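Local coordinates for globin domain-containing protein (Pseudomonas aeruginosa, PDB 1TU9) that is of unknown function but binds heme b in a globin fold and, like other globins, may bind or carry oxygen, at residues D92-A97 and R123-I128; A55-L60 and D119-G124. All blocks are in the same frame, centred on the assembly; numbering follows the deposited sequence. Where two conformers were deposited one is given.

Interaction 1: residues D92-A97 and R123-I128. With HEM (protoporphyrin IX containing Fe), chain B; PPI (propanoic acid), chain C.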
loop_
_atom_site.group_PDB
_atom_site.type_symbol
_atom_site.label_atom_id
_atom_site.label_comp_id
_atom_site.label_asym_id
_atom_site.label_seq_id
_atom_site.Cartn_x
_atom_site.Cartn_y
_atom_site.Cartn_z
ATOM N N ASP A 92 5.157 -7.603 2.119
ATOM C CA ASP A 92 4.218 -8.422 2.874
ATOM C C ASP A 92 3.848 -7.701 4.166
ATOM O O ASP A 92 2.704 -7.760 4.618
ATOM C CB ASP A 92 4.823 -9.798 3.180
ATOM C CG ASP A 92 5.293 -10.534 1.929
ATOM O OD1 ASP A 92 4.858 -10.200 0.810
ATOM O OD2 ASP A 92 6.106 -11.477 1.984
ATOM N N LEU A 93 4.819 -7.026 4.772
ATOM C CA LEU A 93 4.565 -6.232 5.976
ATOM C C LEU A 93 3.708 -5.012 5.680
ATOM O O LEU A 93 2.835 -4.649 6.481
ATOM C CB LEU A 93 5.882 -5.815 6.624
ATOM C CG LEU A 93 6.825 -6.942 7.050
ATOM C CD1 LEU A 93 8.103 -6.349 7.605
ATOM C CD2 LEU A 93 6.163 -7.873 8.051
ATOM N N TRP A 94 3.932 -4.390 4.530
ATOM C CA TRP A 94 3.113 -3.272 4.075
ATOM C C TRP A 94 1.660 -3.714 3.929
ATOM O O TRP A 94 0.736 -3.067 4.428
ATOM C CB TRP A 94 3.678 -2.770 2.741
ATOM C CG TRP A 94 3.009 -1.560 2.157
ATOM C CD1 TRP A 94 3.398 -0.260 2.294
ATOM C CD2 TRP A 94 1.853 -1.526 1.304
ATOM N NE1 TRP A 94 2.546 0.572 1.610
ATOM C CE2 TRP A 94 1.581 -0.182 1.000
ATOM C CE3 TRP A 94 0.999 -2.501 0.783
ATOM C CZ2 TRP A 94 0.513 0.209 0.195
ATOM C CZ3 TRP A 94 -0.059 -2.107 -0.024
ATOM C CH2 TRP A 94 -0.290 -0.770 -0.312
ATOM N N LEU A 95 1.455 -4.849 3.282
ATOM C CA LEU A 95 0.104 -5.322 3.034
ATOM C C LEU A 95 -0.574 -5.734 4.332
ATOM O O LEU A 95 -1.754 -5.442 4.541
ATOM C CB LEU A 95 0.105 -6.458 2.002
ATOM C CG LEU A 95 -1.279 -6.919 1.534
ATOM C CD1 LEU A 95 -2.088 -5.764 0.951
ATOM C CD2 LEU A 95 -1.077 -8.009 0.493
ATOM N N ASP A 96 0.150 -6.388 5.225
ATOM C CA ASP A 96 -0.425 -6.743 6.518
ATOM C C ASP A 96 -0.871 -5.491 7.290
ATOM O O ASP A 96 -1.928 -5.482 7.906
ATOM C CB ASP A 96 0.565 -7.506 7.399
ATOM C CG ASP A 96 0.875 -8.893 6.913
ATOM O OD1 ASP A 96 0.128 -9.454 6.100
ATOM O OD2 ASP A 96 1.875 -9.493 7.354
ATOM N N ALA A 97 -0.060 -4.439 7.265
ATOM C CA ALA A 97 -0.374 -3.213 7.986
ATOM C C ALA A 97 -1.602 -2.540 7.374
ATOM O O ALA A 97 -2.472 -2.022 8.095
ATOM C CB ALA A 97 0.825 -2.278 7.970
ATOM N N ARG A 123 -1.528 -7.387 -7.158
ATOM C CA ARG A 123 -1.190 -7.258 -8.573
ATOM C C ARG A 123 -0.124 -6.231 -8.802
ATOM O O ARG A 123 0.834 -6.468 -9.536
ATOM C CB ARG A 123 -2.391 -6.798 -9.382
ATOM C CG ARG A 123 -3.506 -7.699 -9.305
ATOM C CD ARG A 123 -4.766 -7.066 -9.719
ATOM N NE ARG A 123 -5.801 -7.962 -9.323
ATOM C CZ ARG A 123 -6.879 -8.199 -10.039
ATOM N NH1 ARG A 123 -7.078 -7.580 -11.188
ATOM N NH2 ARG A 123 -7.753 -9.059 -9.594
ATOM N N GLY A 124 -0.315 -5.064 -8.196
ATOM C CA GLY A 124 0.614 -3.969 -8.361
ATOM C C GLY A 124 1.897 -4.221 -7.607
ATOM O O GLY A 124 2.980 -3.911 -8.099
ATOM N N ILE A 125 1.789 -4.797 -6.419
ATOM C CA ILE A 125 2.965 -5.165 -5.625
ATOM C C ILE A 125 3.853 -6.102 -6.422
ATOM O O ILE A 125 5.074 -5.985 -6.386
ATOM C CB ILE A 125 2.549 -5.809 -4.277
ATOM C CG1 ILE A 125 2.016 -4.738 -3.307
ATOM C CG2 ILE A 125 3.706 -6.551 -3.628
ATOM C CD1 ILE A 125 1.317 -5.295 -2.090
ATOM N N ALA A 126 3.261 -7.040 -7.153
ATOM C CA ALA A 126 4.041 -7.958 -7.988
ATOM C C ALA A 126 4.879 -7.199 -9.008
ATOM O O ALA A 126 6.059 -7.522 -9.213
ATOM C CB ALA A 126 3.128 -8.941 -8.696
ATOM N N VAL A 127 4.300 -6.188 -9.633
ATOM C CA VAL A 127 5.027 -5.384 -10.613
ATOM C C VAL A 127 6.203 -4.674 -9.925
ATOM O O VAL A 127 7.347 -4.725 -10.396
ATOM C CB VAL A 127 4.115 -4.362 -11.307
ATOM C CG1 VAL A 127 4.905 -3.463 -12.240
ATOM C CG2 VAL A 127 2.984 -5.072 -12.082
ATOM N N ILE A 128 5.935 -4.043 -8.788
ATOM C CA ILE A 128 6.969 -3.291 -8.090
ATOM C C ILE A 128 8.123 -4.209 -7.706
ATOM O O ILE A 128 9.291 -3.888 -7.980
ATOM C CB ILE A 128 6.381 -2.582 -6.859
ATOM C CG1 ILE A 128 5.394 -1.514 -7.311
ATOM C CG2 ILE A 128 7.502 -1.949 -6.015
ATOM C CD1 ILE A 128 4.524 -0.976 -6.206
HETATM C CHA HEM B . 8.453 6.661 -0.985
HETATM C CHB HEM B . 4.343 4.317 -2.406
HETATM C CHC HEM B . 6.046 0.325 -0.486
HETATM C CHD HEM B . 9.593 2.762 1.691
HETATM C C1A HEM B . 7.240 6.332 -1.599
HETATM C C2A HEM B . 6.452 7.198 -2.466
HETATM C C3A HEM B . 5.335 6.575 -2.842
HETATM C C4A HEM B . 5.331 5.261 -2.245
HETATM C CMA HEM B . 4.237 7.152 -3.765
HETATM C CAA HEM B . 6.866 8.612 -2.887
HETATM C CBA HEM B . 7.255 8.594 -4.372
HETATM C CGA HEM B . 8.149 7.430 -4.748
HETATM O O1A HEM B . 9.317 7.393 -4.294
HETATM O O2A HEM B . 7.716 6.529 -5.519
HETATM C C1B HEM B . 4.429 3.006 -2.045
HETATM C C2B HEM B . 3.488 1.925 -2.304
HETATM C C3B HEM B . 3.970 0.806 -1.774
HETATM C C4B HEM B . 5.240 1.181 -1.150
HETATM C CMB HEM B . 2.143 2.080 -3.053
HETATM C CAB HEM B . 3.320 -0.605 -1.765
HETATM C CBB HEM B . 2.693 -1.117 -2.829
HETATM C C1C HEM B . 7.099 0.676 0.322
HETATM C C2C HEM B . 7.697 -0.224 1.255
HETATM C C3C HEM B . 8.659 0.435 1.889
HETATM C C4C HEM B . 8.708 1.773 1.352
HETATM C CMC HEM B . 7.252 -1.676 1.441
HETATM C CAC HEM B . 9.559 -0.179 2.967
HETATM C CBC HEM B . 10.043 0.530 3.976
HETATM C C1D HEM B . 9.651 4.018 1.169
HETATM C C2D HEM B . 10.617 4.992 1.566
HETATM C C3D HEM B . 10.293 6.225 0.761
HETATM C C4D HEM B . 9.139 5.883 -0.054
HETATM C CMD HEM B . 11.735 4.814 2.598
HETATM C CAD HEM B . 11.057 7.548 0.892
HETATM C CBD HEM B . 10.620 8.243 2.193
HETATM C CGD HEM B . 11.421 9.509 2.438
HETATM O O1D HEM B . 12.638 9.398 2.738
HETATM O O2D HEM B . 10.861 10.634 2.324
HETATM N NA HEM B . 6.505 5.169 -1.500
HETATM N NB HEM B . 5.504 2.515 -1.344
HETATM N NC HEM B . 7.724 1.901 0.392
HETATM N ND HEM B . 8.808 4.564 0.222
HETATM FE FE HEM B . 7.209 3.627 -0.618
HETATM C C1 PPI C . 5.643 4.313 1.635
HETATM C C2 PPI C . 5.039 2.965 1.760
HETATM C C3 PPI C . 4.173 3.001 2.948
HETATM O O1 PPI C . 6.426 4.583 0.780
HETATM O O2 PPI C . 5.329 5.265 2.529
#
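Trp94 lays one face of its indole over a heme vinyl group, while the six-membered part of the same ring meets the end of Ile125 from the neighbouring helix. Both helices belong to the globin fold: residues 92-97 lie on helix 90-105, residues 123-128 on the last long helix, 111-130, and between them they line part of the heme pocket. HEM CAB lies over the centre of the indole, 3.3 Å from Trp94 CE2. Ile125 comes in from another direction, neither over the face nor at the edge, and its CD1 sits 4.0 Å from Trp94 CE3. With CG anti to the backbone N (chi1 -176°), the ring extends toward the porphyrin.

The direct touch between the two segments is small, and a heme vinyl packs against side chains of both. Ile125 CG1 packs 3.7 Å from the vinyl end HEM CBB, and Ile128 CD1 reaches the same carbon at 3.8 Å, so two isoleucines about one helical turn apart bear on one vinyl. Leu95 adds a looser touch, its CB 4.4 Å from Ile125 CD1. Phe26 and Phe30 of helix 22-32 make edge-to-face contacts with Trp94 and close in the pocket wall.

The indole also borders the ligand site. Propanoic acid binds the heme iron through its O1, at 1.9 Å, with His79 as the axial protein ligand. The terminal carbon of the acid, PPI C3, sits at the edge of the indole, in its plane, 3.2 Å from Trp94 NE1.

Interaction 2: residues A55-L60 and D119-G124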
loop_
_atom_site.group_PDB
_atom_site.type_symbol
_atom_site.label_atom_id
_atom_site.label_comp_id
_atom_site.label_asym_id
_atom_site.label_seq_id
_atom_site.Cartn_x
_atom_site.Cartn_y
_atom_site.Cartn_z
ATOM N N ALA A 55 -2.248 8.700 -2.443
ATOM C CA ALA A 55 -2.184 8.753 -3.894
ATOM C C ALA A 55 -1.590 7.466 -4.466
ATOM O O ALA A 55 -2.010 7.026 -5.532
ATOM C CB ALA A 55 -1.371 9.967 -4.333
ATOM N N GLY A 56 -0.624 6.864 -3.773
ATOM C CA GLY A 56 0.001 5.631 -4.229
ATOM C C GLY A 56 -0.963 4.460 -4.258
ATOM O O GLY A 56 -0.981 3.673 -5.208
ATOM N N ILE A 57 -1.775 4.331 -3.222
ATOM C CA ILE A 57 -2.814 3.311 -3.195
ATOM C C ILE A 57 -3.786 3.559 -4.355
ATOM O O ILE A 57 -4.191 2.620 -5.042
ATOM C CB ILE A 57 -3.523 3.276 -1.831
ATOM C CG1 ILE A 57 -2.551 2.743 -0.771
ATOM C CG2 ILE A 57 -4.742 2.371 -1.907
ATOM C CD1 ILE A 57 -3.049 2.861 0.665
ATOM N N MET A 58 -4.129 4.816 -4.604
ATOM C CA MET A 58 -4.970 5.120 -5.758
ATOM C C MET A 58 -4.310 4.664 -7.055
ATOM O O MET A 58 -4.979 4.119 -7.922
ATOM C CB MET A 58 -5.336 6.597 -5.823
ATOM C CG MET A 58 -6.286 6.990 -4.725
ATOM S SD MET A 58 -6.709 8.735 -4.695
ATOM C CE MET A 58 -7.619 8.884 -6.191
ATOM N N ASN A 59 -3.005 4.853 -7.195
ATOM C CA ASN A 59 -2.317 4.393 -8.403
ATOM C C ASN A 59 -2.385 2.874 -8.562
ATOM O O ASN A 59 -2.550 2.369 -9.673
ATOM C CB ASN A 59 -0.875 4.902 -8.453
ATOM C CG ASN A 59 -0.796 6.415 -8.690
ATOM O OD1 ASN A 59 -1.664 6.996 -9.343
ATOM N ND2 ASN A 59 0.228 7.043 -8.142
ATOM N N LEU A 60 -2.285 2.140 -7.457
ATOM C CA LEU A 60 -2.385 0.679 -7.517
ATOM C C LEU A 60 -3.806 0.257 -7.915
ATOM O O LEU A 60 -3.986 -0.708 -8.658
ATOM C CB LEU A 60 -1.944 0.032 -6.185
ATOM C CG LEU A 60 -0.796 -0.997 -6.260
ATOM C CD1 LEU A 60 0.394 -0.432 -6.947
ATOM C CD2 LEU A 60 -0.369 -1.499 -4.896
ATOM N N ASP A 119 -5.945 -9.180 -3.196
ATOM C CA ASP A 119 -5.893 -9.477 -4.628
ATOM C C ASP A 119 -5.523 -8.227 -5.424
ATOM O O ASP A 119 -4.576 -8.236 -6.223
ATOM C CB ASP A 119 -7.266 -10.040 -5.014
ATOM C CG ASP A 119 -7.389 -10.463 -6.445
ATOM O OD1 ASP A 119 -6.515 -10.188 -7.307
ATOM O OD2 ASP A 119 -8.428 -11.054 -6.784
ATOM N N VAL A 120 -6.246 -7.139 -5.181
ATOM C CA VAL A 120 -6.055 -5.911 -5.931
ATOM C C VAL A 120 -4.682 -5.292 -5.644
ATOM O O VAL A 120 -3.976 -4.888 -6.560
ATOM C CB VAL A 120 -7.207 -4.908 -5.680
ATOM C CG1 VAL A 120 -6.893 -3.529 -6.246
ATOM C CG2 VAL A 120 -8.504 -5.466 -6.268
ATOM N N MET A 121 -4.295 -5.200 -4.381
ATOM C CA MET A 121 -2.963 -4.673 -4.070
ATOM C C MET A 121 -1.862 -5.611 -4.550
ATOM O O MET A 121 -0.825 -5.142 -5.015
ATOM C CB MET A 121 -2.789 -4.423 -2.575
ATOM C CG MET A 121 -3.735 -3.389 -1.994
ATOM S SD MET A 121 -3.379 -1.685 -2.515
ATOM C CE MET A 121 -4.584 -1.467 -3.777
ATOM N N GLY A 122 -2.082 -6.916 -4.452
ATOM C CA GLY A 122 -1.064 -7.885 -4.828
ATOM C C GLY A 122 -0.626 -7.783 -6.267
ATOM O O GLY A 122 0.539 -8.027 -6.579
ATOM N N ARG A 123 -1.528 -7.387 -7.158
ATOM C CA ARG A 123 -1.190 -7.258 -8.573
ATOM C C ARG A 123 -0.124 -6.231 -8.802
ATOM O O ARG A 123 0.834 -6.468 -9.536
ATOM C CB ARG A 123 -2.391 -6.798 -9.382
ATOM C CG ARG A 123 -3.506 -7.699 -9.305
ATOM C CD ARG A 123 -4.766 -7.066 -9.719
ATOM N NE ARG A 123 -5.801 -7.962 -9.323
ATOM C CZ ARG A 123 -6.879 -8.199 -10.039
ATOM N NH1 ARG A 123 -7.078 -7.580 -11.188
ATOM N NH2 ARG A 123 -7.753 -9.059 -9.594
ATOM N N GLY A 124 -0.315 -5.064 -8.196
ATOM C CA GLY A 124 0.614 -3.969 -8.361
ATOM C C GLY A 124 1.897 -4.221 -7.607
ATOM O O GLY A 124 2.980 -3.911 -8.099
HETATM O O HOH W 1 -2.550 -3.029 -8.052
#
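Leu60 and Met121 run across one another at a slant, Leu60 CD2 against the sulfur and Leu60 CB against the methyl of Met121. Leu60 was modelled in two conformers, and the contacts of its CD1 and CD2 branches describe one of them. In that conformer CD2 rests 3.8 Å from Met121 SD and also lies against the backbone, 3.7 Å from Met121 O. Bends at chi2 (-71°) and chi3 (100°) fold the methionine back, bringing its CE to 3.9 Å from Leu60 CB. Beyond that methyl, Ile57 CG2 touches Met121 CE more loosely.

The other branch, Leu60 CD1, lies 3.8 Å from Gly124 CA, where the helix presents only backbone. Here two helices of the globin fold, 46-64 and 111-130, pass nearly at right angles, their local axes 91° apart and 10.0 Å at closest approach. Leu60 also touches the heme, so this side chain of the crossing lines the heme pocket, and Met121 is backed by Trp94 and Leu98 of helix 90-105.

Polar linkage between the helices comes through one water, which donates to Leu60 O and to Val120 O. Arg123 grips Asp119 side-on in a salt bridge, NE and NH2 both reaching OD1 from the same face of the carboxylate plane, with Arg123 NH2 2.8 Å from Asp119 OD1.

In the fold
Interactions 1 and 2 sit on consecutive, overlapping turns of helix 111-130, sharing Arg123 and Gly124, with their centres about 8 Å apart. Met121 joins them: Met121 SD lies 3.9 Å from Trp94 CH2, and Met121 CB 3.8 Å from Leu95 CD1. Helix 46-64 also meets the indole directly, through Ile57 CG1 at 4.1 Å from Trp94 CZ2. Three helices thus converge on one apolar cluster beside the heme. Interaction 1 is nearer the propanoic acid, which Trp94 touches, whereas the Ile57 side chain of interaction 2 is about 8 Å from it. The side chain of the axial His79 is about 7 Å from that of Trp94; the side chain of Leu60 is about 10 Å from that of His79.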